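Local coordinates for Low molecular weight phosphotyrosine phosphatase family protein (Streptococcus pyogenes, PDB 5GOT) that catalyses, as a low molecular weight protein tyrosine phosphatase, the hydrolytic removal of phosphate from phosphotyrosine in proteins, at residues Val4-Leu9 with Tyr106-Gly111; Gly10-Ser15 with Asp40-Asn45; Met17-Met22 with Met31-Arg36; Lys56-Asn61 with Asp121-Tyr126. One frame throughout, in Å; residues are numbered along the deposited sequence.

Contact 1: Val4-Leu9 with Tyr106-Gly111; sequences VCFVCL and YLFREG
The ring of Phe108 turns its edge to Phe6: Phe6 CE1 lies in the plane of that ring, 3.7 Å from Phe108 CE1. The rings meet at a slant, with the centroids 5.8 Å apart and the two planes at 66°. One face of the Phe6 ring is covered by Val4 CG1, which sits 3.8 Å above the plane and toward the rim. Two ring carbons of each residue do the touching, and Phe6 CD1 also comes to 3.8 Å from Phe108 CD1. The backbones stay well apart, Phe6 CA to Phe108 CA being 8.0 Å. Phe6 lies in, and Phe108 directly follows, a strand of the four-stranded parallel sheet of the Rossmann-like low molecular weight phosphatase fold, in which strand 81-84 runs between strands 2-8 and 105-107. Both rings touch Ile83 of that intervening strand and meet each other on the sheet side where helix 14-23 packs against Phe6. Phe108 has CG anti to the backbone N (chi1 -179°), and this carries its ring back toward Phe6. Trp136 of helix 122-140 meets the Phe108 ring as well and donates from NE1 to Phe108 O.

Contact 2: Gly10-Ser15 with Asp40-Asn45; sequences GNICRS and DWEHGN
Ile12 and Glu42 bury about equal areas here, and their side chains cross at roughly a right angle. Ile12 CD1 rests against the carboxylate carbon, 3.7 Å from Glu42 CD, while Ile12 CG2 lies 4.0 Å from Glu42 CB. A bend at chi2 (-75°) folds Glu42 over the isoleucine branch. Its carboxylate is held by its own loop: Asn45 ND2 donates to Glu42 OE1 at 2.9 Å, from within the Asn45 amide plane. Gly10, third in burial, brings its carbonyl O to 3.5 Å from Glu42 CB. A water donates to Asn11 O and, weakly, to Asn45 O, bridging the two backbones. Residues 40-45 form overlapping type I and type II beta turns, whereas 10-15 continue the C-X5-R signature (Cys8 to Arg14), which in this family forms the phosphate-binding P-loop. Cys13 occupies the N-cap position of helix 14-23, Ser15 packs on strand 2-8, and Glu42, in the connection from strand 31-37 to helix 49-57, touches Trp117 of helix 116-119.

Contact 3: Met17-Met22 with Met31-Arg36; sequences MAEFVM and MMIESR
The polar part of this contact centres on Glu19 and Ser35. Ser35 OG donates to Glu19 OE1 at 2.7 Å, meeting it nearly along the C-O axis. In Glu19, CG anti to the backbone N (chi1 171°) and an extended chain beyond it bring the carboxylate across to the strand. A water adds a second link, donating to Glu19 OE1 and accepting from Ser35 N at 3.0 Å. The other carboxylate oxygen pairs with Lys23, and Ser35 OG also receives a bond from Asn11. The ionic group lies within the strand: Arg36 NH1 and NH2 both grip one oxygen, with NH2 at 2.7 Å from Glu34 OE2, and NH1 donates in addition to Ser35 O; Arg36 NE pairs with Asp75. Apolar contacts fill the other end. Met22, bent at chi2, sets CG 3.5 Å from Ile33 CD1 and its terminal CE 3.8 Å from Met31 CE, crossing both side chains at about a right angle. Ile33 CG2 lies beneath the helix backbone, 3.8 Å from Glu19 O. The two short axes approach to 7.5 Å and run nearly antiparallel, at 165°, as expected between helix and second strand of the beta-alpha-beta crossover 2-8, 14-23, 31-37.

Contact 4: Lys56-Asn61 with Asp121-Tyr126; sequences KTYQIN and DFEETY
Tyr58 CA lies 9.3 Å from Tyr126 CA, where the chain leaves helix 49-57 through a Schellman motif, with Gln59 as the positive-phi C-prime residue and Ile60 N bonded to Leu55 O. The facing segment opens helix 122-140, capped by Asp121 OD1, which accepts from Glu124 N at 3.0 Å. Tyr58 and Tyr126 form an offset stack, centroids 4.0 Å apart and planes only 11° from parallel; Tyr126 CE2 sits above the centre of the Tyr58 ring. The opposite face of that ring carries Thr57 CG2. CG of Tyr126 anti to its N (chi1 172°) extends the ring from the helix toward Tyr58. At the edge of the Tyr58 ring, its hydroxyl donates to Glu123 OE1 at 2.7 Å through the syn lone pair, which ties the far end of the stack to the first helical turn. Glu123 OE2 accepts from Gln127. Beyond the rings, Ile60 CD1 abuts the edge of Tyr126, lying in its plane 3.6 Å from Tyr126 CE1.

Contacts 1, 2 and 3 share the unit running from strand 2-8 through helix 14-23 to strand 31-37. Contact 3 is nested within the loop closed by contact 2, itself inside that of contact 1, while contact 4 follows contacts 2 and 3 in series and alternates with contact 1. The centres of contacts 1 and 3 are about 11 Å apart, and both reach the same sheet through neighbouring strands 2-8 and 31-37. Contact 4, centred about 18 Å from contact 1 without touching it, meets contact 3 through Met17 with Tyr126 and contact 2 through Thr125 with Arg14 and Phe122 with Cys13. Asn11 ND2, 2.9 Å from Ser35 OG, ties the signature loop directly to strand 31-37 and, through Ser35, to helix 14-23.

Contact 1: Val4-Leu9 with Tyr106-Gly111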
loop_
_atom_site.group_PDB
_atom_site.type_symbol
_atom_site.label_atom_id
_atom_site.label_comp_id
_atom_site.label_asym_id
_atom_site.label_seq_id
_atom_site.Cartn_x
_atom_site.Cartn_y
_atom_site.Cartn_z
ATOM N N VAL A 4 0.268 2.650 8.740
ATOM C CA VAL A 4 -0.265 2.796 7.393
ATOM C C VAL A 4 -0.456 1.416 6.784
ATOM O O VAL A 4 0.419 0.554 6.907
ATOM C CB VAL A 4 0.671 3.654 6.524
ATOM C CG1 VAL A 4 0.190 3.649 5.080
ATOM C CG2 VAL A 4 0.752 5.072 7.081
ATOM N N CYS A 5 -1.596 1.207 6.125
ATOM C CA CYS A 5 -1.890 -0.051 5.443
ATOM C C CYS A 5 -2.364 0.229 4.024
ATOM O O CYS A 5 -3.429 0.820 3.838
ATOM C CB CYS A 5 -2.964 -0.838 6.192
ATOM S SG CYS A 5 -3.243 -2.485 5.501
ATOM N N PHE A 6 -1.598 -0.217 3.029
ATOM C CA PHE A 6 -2.024 -0.112 1.636
ATOM C C PHE A 6 -2.869 -1.318 1.273
ATOM O O PHE A 6 -2.600 -2.431 1.716
ATOM C CB PHE A 6 -0.829 -0.022 0.686
ATOM C CG PHE A 6 0.075 1.138 0.975
ATOM C CD1 PHE A 6 -0.240 2.411 0.520
ATOM C CD2 PHE A 6 1.228 0.957 1.724
ATOM C CE1 PHE A 6 0.586 3.476 0.806
ATOM C CE2 PHE A 6 2.060 2.014 2.009
ATOM C CZ PHE A 6 1.742 3.276 1.543
ATOM N N VAL A 7 -3.900 -1.097 0.470
ATOM C CA VAL A 7 -4.896 -2.129 0.221
ATOM C C VAL A 7 -5.212 -2.186 -1.264
ATOM O O VAL A 7 -5.358 -1.143 -1.916
ATOM C CB VAL A 7 -6.187 -1.877 1.037
ATOM C CG1 VAL A 7 -7.190 -2.944 0.725
ATOM C CG2 VAL A 7 -5.899 -1.834 2.540
ATOM N N CYS A 8 -5.301 -3.400 -1.808
ATOM C CA CYS A 8 -5.878 -3.614 -3.138
ATOM C C CYS A 8 -6.726 -4.886 -3.070
ATOM O O CYS A 8 -7.003 -5.403 -1.987
ATOM C CB CYS A 8 -4.800 -3.659 -4.232
ATOM S SG CYS A 8 -3.658 -5.109 -4.182
ATOM N N LEU A 9 -7.188 -5.367 -4.228
ATOM C CA LEU A 9 -8.145 -6.470 -4.234
ATOM C C LEU A 9 -7.514 -7.760 -3.702
ATOM O O LEU A 9 -8.105 -8.457 -2.862
ATOM C CB LEU A 9 -8.687 -6.680 -5.651
ATOM C CG LEU A 9 -9.489 -7.970 -5.882
ATOM C CD1 LEU A 9 -10.833 -7.902 -5.200
ATOM C CD2 LEU A 9 -9.654 -8.246 -7.371
ATOM N N TYR A 106 -8.423 6.232 2.521
ATOM C CA TYR A 106 -7.902 7.177 1.543
ATOM C C TYR A 106 -7.666 6.486 0.206
ATOM O O TYR A 106 -7.407 5.284 0.142
ATOM C CB TYR A 106 -6.552 7.783 1.975
ATOM C CG TYR A 106 -6.543 8.573 3.280
ATOM C CD1 TYR A 106 -6.538 7.919 4.508
ATOM C CD2 TYR A 106 -6.481 9.967 3.277
ATOM C CE1 TYR A 106 -6.508 8.625 5.701
ATOM C CE2 TYR A 106 -6.447 10.691 4.479
ATOM C CZ TYR A 106 -6.452 10.004 5.680
ATOM O OH TYR A 106 -6.414 10.675 6.889
ATOM N N LEU A 107 -7.719 7.272 -0.861
ATOM C CA LEU A 107 -7.285 6.825 -2.176
ATOM C C LEU A 107 -5.794 7.102 -2.338
ATOM O O LEU A 107 -5.334 8.217 -2.074
ATOM C CB LEU A 107 -8.082 7.535 -3.271
ATOM C CG LEU A 107 -7.740 7.126 -4.707
ATOM C CD1 LEU A 107 -8.078 5.665 -4.933
ATOM C CD2 LEU A 107 -8.512 8.008 -5.685
ATOM N N PHE A 108 -5.047 6.091 -2.801
ATOM C CA PHE A 108 -3.596 6.220 -2.919
ATOM C C PHE A 108 -3.175 7.437 -3.738
ATOM O O PHE A 108 -2.227 8.138 -3.363
ATOM C CB PHE A 108 -2.998 4.946 -3.531
ATOM C CG PHE A 108 -1.505 4.986 -3.653
ATOM C CD1 PHE A 108 -0.702 4.649 -2.572
ATOM C CD2 PHE A 108 -0.900 5.332 -4.860
ATOM C CE1 PHE A 108 0.682 4.679 -2.677
ATOM C CE2 PHE A 108 0.475 5.360 -4.975
ATOM C CZ PHE A 108 1.272 5.041 -3.876
ATOM N N ARG A 109 -3.834 7.683 -4.869
ATOM C CA ARG A 109 -3.532 8.852 -5.677
ATOM C C ARG A 109 -4.761 9.188 -6.508
ATOM O O ARG A 109 -5.459 8.294 -6.988
ATOM C CB ARG A 109 -2.300 8.623 -6.578
ATOM C CG ARG A 109 -2.533 7.678 -7.748
ATOM C CD ARG A 109 -1.255 7.482 -8.596
ATOM N NE ARG A 109 -0.755 8.721 -9.189
ATOM C CZ ARG A 109 -1.154 9.208 -10.363
ATOM N NH1 ARG A 109 -2.077 8.569 -11.070
ATOM N NH2 ARG A 109 -0.640 10.340 -10.830
ATOM N N GLU A 110 -5.032 10.481 -6.653
ATOM C CA GLU A 110 -6.188 10.903 -7.430
ATOM C C GLU A 110 -6.058 10.427 -8.872
ATOM O O GLU A 110 -4.982 10.503 -9.472
ATOM C CB GLU A 110 -6.330 12.425 -7.359
ATOM C CG GLU A 110 -6.697 12.893 -5.949
ATOM C CD GLU A 110 -8.025 12.323 -5.495
ATOM O OE1 GLU A 110 -9.044 12.580 -6.167
ATOM O OE2 GLU A 110 -8.061 11.596 -4.472
ATOM N N GLY A 111 -7.160 9.910 -9.415
ATOM C CA GLY A 111 -7.132 9.210 -10.693
ATOM C C GLY A 111 -6.815 7.726 -10.588
ATOM O O GLY A 111 -7.410 6.899 -11.291
#

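Contact 2: Gly10-Ser15 with Asp40-Asn45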
loop_
_atom_site.group_PDB
_atom_site.type_symbol
_atom_site.label_atom_id
_atom_site.label_comp_id
_atom_site.label_asym_id
_atom_site.label_seq_id
_atom_site.Cartn_x
_atom_site.Cartn_y
_atom_site.Cartn_z
ATOM N N GLY A 10 -6.313 -8.092 -4.179
ATOM C CA GLY A 10 -5.700 -9.363 -3.838
ATOM C C GLY A 10 -4.420 -9.300 -3.030
ATOM O O GLY A 10 -3.941 -10.347 -2.584
ATOM N N ASN A 11 -3.841 -8.105 -2.835
ATOM C CA ASN A 11 -2.644 -7.947 -1.995
ATOM C C ASN A 11 -1.487 -8.814 -2.510
ATOM O O ASN A 11 -0.728 -9.400 -1.735
ATOM C CB ASN A 11 -2.965 -8.273 -0.519
ATOM C CG ASN A 11 -1.830 -7.929 0.457
ATOM O OD1 ASN A 11 -1.587 -8.676 1.423
ATOM N ND2 ASN A 11 -1.161 -6.786 0.246
ATOM N N ILE A 12 -1.351 -8.905 -3.833
ATOM C CA ILE A 12 -0.161 -9.514 -4.422
ATOM C C ILE A 12 0.503 -8.636 -5.467
ATOM O O ILE A 12 1.689 -8.857 -5.763
ATOM C CB ILE A 12 -0.464 -10.917 -5.013
ATOM C CG1 ILE A 12 -1.422 -10.854 -6.210
ATOM C CG2 ILE A 12 -0.988 -11.891 -3.946
ATOM C CD1 ILE A 12 -1.579 -12.235 -6.898
ATOM N N CYS A 13 -0.170 -7.596 -5.994
ATOM C CA CYS A 13 0.405 -6.729 -7.022
ATOM C C CYS A 13 0.643 -5.335 -6.476
ATOM O O CYS A 13 1.770 -5.020 -6.045
ATOM C CB CYS A 13 -0.508 -6.698 -8.257
ATOM S SG CYS A 13 -0.536 -8.256 -9.236
ATOM N N ARG A 14 -0.354 -4.440 -6.491
ATOM C CA ARG A 14 -0.104 -3.023 -6.229
ATOM C C ARG A 14 0.164 -2.754 -4.752
ATOM O O ARG A 14 1.120 -2.043 -4.408
ATOM C CB ARG A 14 -1.289 -2.178 -6.711
ATOM C CG ARG A 14 -1.318 -1.906 -8.200
ATOM C CD ARG A 14 -2.612 -1.215 -8.616
ATOM N NE ARG A 14 -3.765 -2.021 -8.231
ATOM C CZ ARG A 14 -5.025 -1.703 -8.506
ATOM N NH1 ARG A 14 -5.298 -0.592 -9.165
ATOM N NH2 ARG A 14 -6.008 -2.508 -8.114
ATOM N N SER A 15 -0.672 -3.295 -3.856
ATOM C CA SER A 15 -0.514 -2.880 -2.467
ATOM C C SER A 15 0.792 -3.382 -1.846
ATOM O O SER A 15 1.410 -2.626 -1.082
ATOM C CB SER A 15 -1.714 -3.307 -1.603
ATOM O OG SER A 15 -1.989 -4.693 -1.688
ATOM N N ASP A 40 -10.638 -12.402 -0.248
ATOM C CA ASP A 40 -10.071 -13.727 -0.017
ATOM C C ASP A 40 -9.272 -14.262 -1.184
ATOM O O ASP A 40 -8.593 -15.281 -1.025
ATOM C CB ASP A 40 -11.197 -14.743 0.208
ATOM C CG ASP A 40 -11.286 -15.184 1.605
ATOM O OD1 ASP A 40 -10.447 -14.720 2.410
ATOM O OD2 ASP A 40 -12.186 -15.999 1.914
ATOM N N TRP A 41 -9.391 -13.638 -2.353
ATOM C CA TRP A 41 -9.211 -14.344 -3.612
ATOM C C TRP A 41 -7.773 -14.784 -3.871
ATOM O O TRP A 41 -7.556 -15.604 -4.765
ATOM C CB TRP A 41 -9.725 -13.464 -4.749
ATOM C CG TRP A 41 -11.192 -13.134 -4.615
ATOM C CD1 TRP A 41 -12.046 -13.552 -3.627
ATOM C CD2 TRP A 41 -11.976 -12.334 -5.506
ATOM N NE1 TRP A 41 -13.306 -13.063 -3.853
ATOM C CE2 TRP A 41 -13.292 -12.307 -4.995
ATOM C CE3 TRP A 41 -11.693 -11.628 -6.684
ATOM C CZ2 TRP A 41 -14.321 -11.608 -5.622
ATOM C CZ3 TRP A 41 -12.718 -10.940 -7.308
ATOM C CH2 TRP A 41 -14.016 -10.932 -6.774
ATOM N N GLU A 42 -6.795 -14.273 -3.123
ATOM C CA GLU A 42 -5.401 -14.651 -3.316
ATOM C C GLU A 42 -4.743 -15.025 -1.995
ATOM O O GLU A 42 -3.508 -15.063 -1.914
ATOM C CB GLU A 42 -4.624 -13.514 -3.995
ATOM C CG GLU A 42 -5.117 -13.157 -5.406
ATOM C CD GLU A 42 -4.690 -14.185 -6.454
ATOM O OE1 GLU A 42 -3.872 -15.062 -6.103
ATOM O OE2 GLU A 42 -5.151 -14.116 -7.622
ATOM N N HIS A 43 -5.538 -15.299 -0.958
ATOM C CA HIS A 43 -5.002 -15.329 0.398
ATOM C C HIS A 43 -3.950 -16.419 0.545
ATOM O O HIS A 43 -4.122 -17.545 0.064
ATOM C CB HIS A 43 -6.129 -15.516 1.420
ATOM C CG HIS A 43 -6.604 -16.930 1.555
ATOM N ND1 HIS A 43 -5.955 -17.859 2.342
ATOM C CD2 HIS A 43 -7.660 -17.573 1.003
ATOM C CE1 HIS A 43 -6.589 -19.016 2.265
ATOM N NE2 HIS A 43 -7.629 -18.869 1.463
ATOM N N GLY A 44 -2.840 -16.069 1.188
ATOM C CA GLY A 44 -1.740 -16.976 1.370
ATOM C C GLY A 44 -0.713 -16.976 0.258
ATOM O O GLY A 44 0.406 -17.445 0.478
ATOM N N ASN A 45 -1.047 -16.448 -0.924
ATOM C CA ASN A 45 -0.129 -16.483 -2.054
ATOM C C ASN A 45 0.936 -15.395 -1.930
ATOM O O ASN A 45 0.689 -14.327 -1.367
ATOM C CB ASN A 45 -0.895 -16.315 -3.362
ATOM C CG ASN A 45 -1.859 -17.442 -3.601
ATOM O OD1 ASN A 45 -1.661 -18.540 -3.083
ATOM N ND2 ASN A 45 -2.912 -17.188 -4.369
HETATM O O HOH W 1 1.611 -11.016 -1.230
#

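Contact 3: Met17-Met22 with Met31-Arg36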
loop_
_atom_site.group_PDB
_atom_site.type_symbol
_atom_site.label_atom_id
_atom_site.label_comp_id
_atom_site.label_asym_id
_atom_site.label_seq_id
_atom_site.Cartn_x
_atom_site.Cartn_y
_atom_site.Cartn_z
ATOM N N MET A 17 3.560 -3.698 -3.463
ATOM C CA MET A 17 4.567 -2.811 -4.029
ATOM C C MET A 17 4.642 -1.511 -3.234
ATOM O O MET A 17 5.736 -1.039 -2.906
ATOM C CB MET A 17 4.278 -2.526 -5.502
ATOM C CG MET A 17 5.487 -1.919 -6.228
ATOM S SD MET A 17 5.104 -1.370 -7.887
ATOM C CE MET A 17 4.741 -2.953 -8.652
ATOM N N ALA A 18 3.483 -0.951 -2.870
ATOM C CA ALA A 18 3.472 0.291 -2.101
ATOM C C ALA A 18 4.098 0.085 -0.728
ATOM O O ALA A 18 4.896 0.919 -0.277
ATOM C CB ALA A 18 2.040 0.824 -1.968
ATOM N N GLU A 19 3.771 -1.036 -0.067
ATOM C CA GLU A 19 4.347 -1.349 1.238
ATOM C C GLU A 19 5.861 -1.234 1.212
ATOM O O GLU A 19 6.459 -0.472 1.979
ATOM C CB GLU A 19 3.935 -2.759 1.688
ATOM C CG GLU A 19 4.682 -3.233 2.936
ATOM C CD GLU A 19 4.234 -4.601 3.456
ATOM O OE1 GLU A 19 3.265 -5.189 2.930
ATOM O OE2 GLU A 19 4.870 -5.093 4.409
ATOM N N PHE A 20 6.501 -1.958 0.290
ATOM C CA PHE A 20 7.954 -2.033 0.337
ATOM C C PHE A 20 8.616 -0.815 -0.291
ATOM O O PHE A 20 9.710 -0.436 0.136
ATOM C CB PHE A 20 8.409 -3.361 -0.278
ATOM C CG PHE A 20 7.942 -4.546 0.522
ATOM C CD1 PHE A 20 8.454 -4.774 1.793
ATOM C CD2 PHE A 20 6.934 -5.376 0.053
ATOM C CE1 PHE A 20 7.992 -5.843 2.574
ATOM C CE2 PHE A 20 6.479 -6.459 0.812
ATOM C CZ PHE A 20 7.008 -6.689 2.078
ATOM N N VAL A 21 7.980 -0.160 -1.265
ATOM C CA VAL A 21 8.510 1.119 -1.725
ATOM C C VAL A 21 8.426 2.152 -0.600
ATOM O O VAL A 21 9.392 2.871 -0.322
ATOM C CB VAL A 21 7.782 1.595 -2.997
ATOM C CG1 VAL A 21 8.232 3.003 -3.375
ATOM C CG2 VAL A 21 8.049 0.640 -4.164
ATOM N N MET A 22 7.282 2.220 0.091
ATOM C CA MET A 22 7.175 3.154 1.209
ATOM C C MET A 22 8.197 2.823 2.293
ATOM O O MET A 22 8.829 3.722 2.862
ATOM C CB MET A 22 5.760 3.132 1.795
ATOM C CG MET A 22 5.475 4.296 2.736
ATOM S SD MET A 22 5.246 5.797 1.804
ATOM C CE MET A 22 5.253 7.035 3.116
ATOM N N MET A 31 7.380 5.143 11.034
ATOM C CA MET A 31 6.131 4.744 10.393
ATOM C C MET A 31 6.040 3.228 10.310
ATOM O O MET A 31 7.001 2.557 9.915
ATOM C CB MET A 31 5.998 5.361 8.994
ATOM C CG MET A 31 4.606 5.211 8.392
ATOM S SD MET A 31 4.483 5.808 6.692
ATOM C CE MET A 31 4.782 7.560 6.892
ATOM N N MET A 32 4.886 2.688 10.683
ATOM C CA MET A 32 4.630 1.260 10.602
ATOM C C MET A 32 3.770 1.003 9.371
ATOM O O MET A 32 2.715 1.625 9.208
ATOM C CB MET A 32 3.944 0.765 11.878
ATOM C CG MET A 32 3.708 -0.740 11.962
ATOM S SD MET A 32 2.032 -1.209 11.479
ATOM C CE MET A 32 1.779 -2.684 12.461
ATOM N N ILE A 33 4.234 0.117 8.492
ATOM C CA ILE A 33 3.678 -0.015 7.147
ATOM C C ILE A 33 3.403 -1.481 6.872
ATOM O O ILE A 33 4.283 -2.327 7.064
ATOM C CB ILE A 33 4.624 0.568 6.082
ATOM C CG1 ILE A 33 4.909 2.040 6.366
ATOM C CG2 ILE A 33 4.005 0.449 4.705
ATOM C CD1 ILE A 33 6.149 2.543 5.690
ATOM N N GLU A 34 2.176 -1.781 6.448
ATOM C CA GLU A 34 1.753 -3.122 6.071
ATOM C C GLU A 34 0.845 -2.998 4.853
ATOM O O GLU A 34 0.579 -1.894 4.368
ATOM C CB GLU A 34 1.057 -3.839 7.233
ATOM C CG GLU A 34 2.019 -4.189 8.372
ATOM C CD GLU A 34 1.448 -5.218 9.326
ATOM O OE1 GLU A 34 1.884 -5.269 10.497
ATOM O OE2 GLU A 34 0.545 -5.968 8.903
ATOM N N SER A 35 0.380 -4.137 4.338
ATOM C CA SER A 35 -0.568 -4.141 3.231
ATOM C C SER A 35 -1.550 -5.293 3.396
ATOM O O SER A 35 -1.273 -6.285 4.080
ATOM C CB SER A 35 0.140 -4.217 1.861
ATOM O OG SER A 35 0.900 -5.420 1.709
ATOM N N ARG A 36 -2.716 -5.144 2.769
ATOM C CA ARG A 36 -3.788 -6.123 2.899
ATOM C C ARG A 36 -4.602 -6.182 1.615
ATOM O O ARG A 36 -4.485 -5.323 0.730
ATOM C CB ARG A 36 -4.735 -5.784 4.060
ATOM C CG ARG A 36 -4.114 -5.795 5.433
ATOM C CD ARG A 36 -3.985 -7.199 6.024
ATOM N NE ARG A 36 -3.592 -7.079 7.421
ATOM C CZ ARG A 36 -2.343 -6.874 7.823
ATOM N NH1 ARG A 36 -1.355 -6.801 6.933
ATOM N NH2 ARG A 36 -2.080 -6.743 9.117
HETATM O O HOH W 2 2.072 -6.581 4.877
#

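Contact 4: Lys56-Asn61 with Asp121-Tyr126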
loop_
_atom_site.group_PDB
_atom_site.type_symbol
_atom_site.label_atom_id
_atom_site.label_comp_id
_atom_site.label_asym_id
_atom_site.label_seq_id
_atom_site.Cartn_x
_atom_site.Cartn_y
_atom_site.Cartn_z
ATOM N N LYS A 56 13.125 -6.122 -7.291
ATOM C CA LYS A 56 14.512 -6.538 -7.469
ATOM C C LYS A 56 15.242 -5.589 -8.411
ATOM O O LYS A 56 16.365 -5.157 -8.127
ATOM C CB LYS A 56 14.573 -7.972 -7.996
ATOM C CG LYS A 56 14.111 -9.056 -7.020
ATOM C CD LYS A 56 14.557 -10.432 -7.543
ATOM C CE LYS A 56 13.896 -11.595 -6.827
ATOM N NZ LYS A 56 13.156 -12.486 -7.772
ATOM N N THR A 57 14.600 -5.239 -9.532
ATOM C CA THR A 57 15.223 -4.370 -10.530
ATOM C C THR A 57 15.651 -3.042 -9.925
ATOM O O THR A 57 16.720 -2.509 -10.255
ATOM C CB THR A 57 14.255 -4.136 -11.689
ATOM O OG1 THR A 57 14.039 -5.364 -12.383
ATOM C CG2 THR A 57 14.799 -3.098 -12.661
ATOM N N TYR A 58 14.830 -2.483 -9.040
ATOM C CA TYR A 58 15.154 -1.218 -8.411
ATOM C C TYR A 58 15.799 -1.399 -7.042
ATOM O O TYR A 58 15.958 -0.420 -6.309
ATOM C CB TYR A 58 13.896 -0.346 -8.335
ATOM C CG TYR A 58 13.468 0.118 -9.713
ATOM C CD1 TYR A 58 14.088 1.200 -10.321
ATOM C CD2 TYR A 58 12.475 -0.547 -10.417
ATOM C CE1 TYR A 58 13.717 1.623 -11.588
ATOM C CE2 TYR A 58 12.089 -0.130 -11.685
ATOM C CZ TYR A 58 12.723 0.952 -12.269
ATOM O OH TYR A 58 12.362 1.385 -13.527
ATOM N N GLN A 59 16.196 -2.625 -6.696
ATOM C CA GLN A 59 16.927 -2.896 -5.459
ATOM C C GLN A 59 16.150 -2.389 -4.245
ATOM O O GLN A 59 16.678 -1.683 -3.381
ATOM C CB GLN A 59 18.329 -2.282 -5.506
ATOM C CG GLN A 59 19.138 -2.650 -6.739
ATOM C CD GLN A 59 20.543 -2.080 -6.696
ATOM O OE1 GLN A 59 20.873 -1.152 -7.438
ATOM N NE2 GLN A 59 21.380 -2.636 -5.824
ATOM N N ILE A 60 14.872 -2.736 -4.194
ATOM C CA ILE A 60 14.013 -2.376 -3.077
ATOM C C ILE A 60 13.821 -3.629 -2.237
ATOM O O ILE A 60 13.225 -4.612 -2.694
ATOM C CB ILE A 60 12.680 -1.791 -3.558
ATOM C CG1 ILE A 60 12.963 -0.513 -4.343
ATOM C CG2 ILE A 60 11.752 -1.532 -2.375
ATOM C CD1 ILE A 60 11.805 0.380 -4.489
ATOM N N ASN A 61 14.356 -3.607 -1.020
ATOM C CA ASN A 61 14.239 -4.759 -0.141
ATOM C C ASN A 61 12.773 -5.088 0.093
ATOM O O ASN A 61 11.921 -4.194 0.140
ATOM C CB ASN A 61 14.933 -4.491 1.196
ATOM C CG ASN A 61 16.437 -4.325 1.054
ATOM O OD1 ASN A 61 17.029 -4.739 0.056
ATOM N ND2 ASN A 61 17.064 -3.717 2.058
ATOM N N ASP A 121 1.849 -3.852 -16.976
ATOM C CA ASP A 121 2.940 -2.882 -17.064
ATOM C C ASP A 121 3.379 -2.520 -15.644
ATOM O O ASP A 121 2.971 -1.500 -15.079
ATOM C CB ASP A 121 2.497 -1.668 -17.852
ATOM C CG ASP A 121 3.627 -0.724 -18.138
ATOM O OD1 ASP A 121 4.700 -0.858 -17.513
ATOM O OD2 ASP A 121 3.440 0.151 -19.000
ATOM N N PHE A 122 4.238 -3.359 -15.067
ATOM C CA PHE A 122 4.670 -3.126 -13.693
ATOM C C PHE A 122 5.672 -1.984 -13.585
ATOM O O PHE A 122 5.886 -1.469 -12.484
ATOM C CB PHE A 122 5.251 -4.406 -13.098
ATOM C CG PHE A 122 4.211 -5.452 -12.833
ATOM C CD1 PHE A 122 3.760 -6.269 -13.857
ATOM C CD2 PHE A 122 3.655 -5.590 -11.567
ATOM C CE1 PHE A 122 2.787 -7.232 -13.613
ATOM C CE2 PHE A 122 2.681 -6.544 -11.320
ATOM C CZ PHE A 122 2.243 -7.360 -12.347
ATOM N N GLU A 123 6.284 -1.581 -14.698
ATOM C CA GLU A 123 7.117 -0.382 -14.704
ATOM C C GLU A 123 6.280 0.870 -14.471
ATOM O O GLU A 123 6.624 1.707 -13.631
ATOM C CB GLU A 123 7.875 -0.286 -16.026
ATOM C CG GLU A 123 8.546 1.057 -16.265
ATOM C CD GLU A 123 9.708 1.311 -15.334
ATOM O OE1 GLU A 123 10.176 0.354 -14.689
ATOM O OE2 GLU A 123 10.159 2.472 -15.251
ATOM N N GLU A 124 5.183 1.021 -15.223
ATOM C CA GLU A 124 4.241 2.112 -14.974
ATOM C C GLU A 124 3.762 2.096 -13.529
ATOM O O GLU A 124 3.690 3.144 -12.876
ATOM C CB GLU A 124 3.046 2.021 -15.928
ATOM C CG GLU A 124 1.959 3.106 -15.674
ATOM C CD GLU A 124 0.786 3.063 -16.668
ATOM O OE1 GLU A 124 0.231 1.968 -16.935
ATOM O OE2 GLU A 124 0.410 4.138 -17.187
ATOM N N THR A 125 3.426 0.904 -13.020
ATOM C CA THR A 125 2.981 0.766 -11.636
ATOM C C THR A 125 4.046 1.269 -10.676
ATOM O O THR A 125 3.758 2.030 -9.741
ATOM C CB THR A 125 2.649 -0.702 -11.320
ATOM O OG1 THR A 125 1.694 -1.201 -12.263
ATOM C CG2 THR A 125 2.082 -0.838 -9.906
ATOM N N TYR A 126 5.289 0.845 -10.890
ATOM C CA TYR A 126 6.357 1.249 -9.990
ATOM C C TYR A 126 6.512 2.761 -9.980
ATOM O O TYR A 126 6.589 3.376 -8.912
ATOM C CB TYR A 126 7.671 0.574 -10.381
ATOM C CG TYR A 126 8.838 1.123 -9.602
ATOM C CD1 TYR A 126 9.057 0.743 -8.292
ATOM C CD2 TYR A 126 9.702 2.052 -10.172
ATOM C CE1 TYR A 126 10.104 1.269 -7.564
ATOM C CE2 TYR A 126 10.758 2.577 -9.446
ATOM C CZ TYR A 126 10.948 2.181 -8.144
ATOM O OH TYR A 126 11.996 2.692 -7.422
#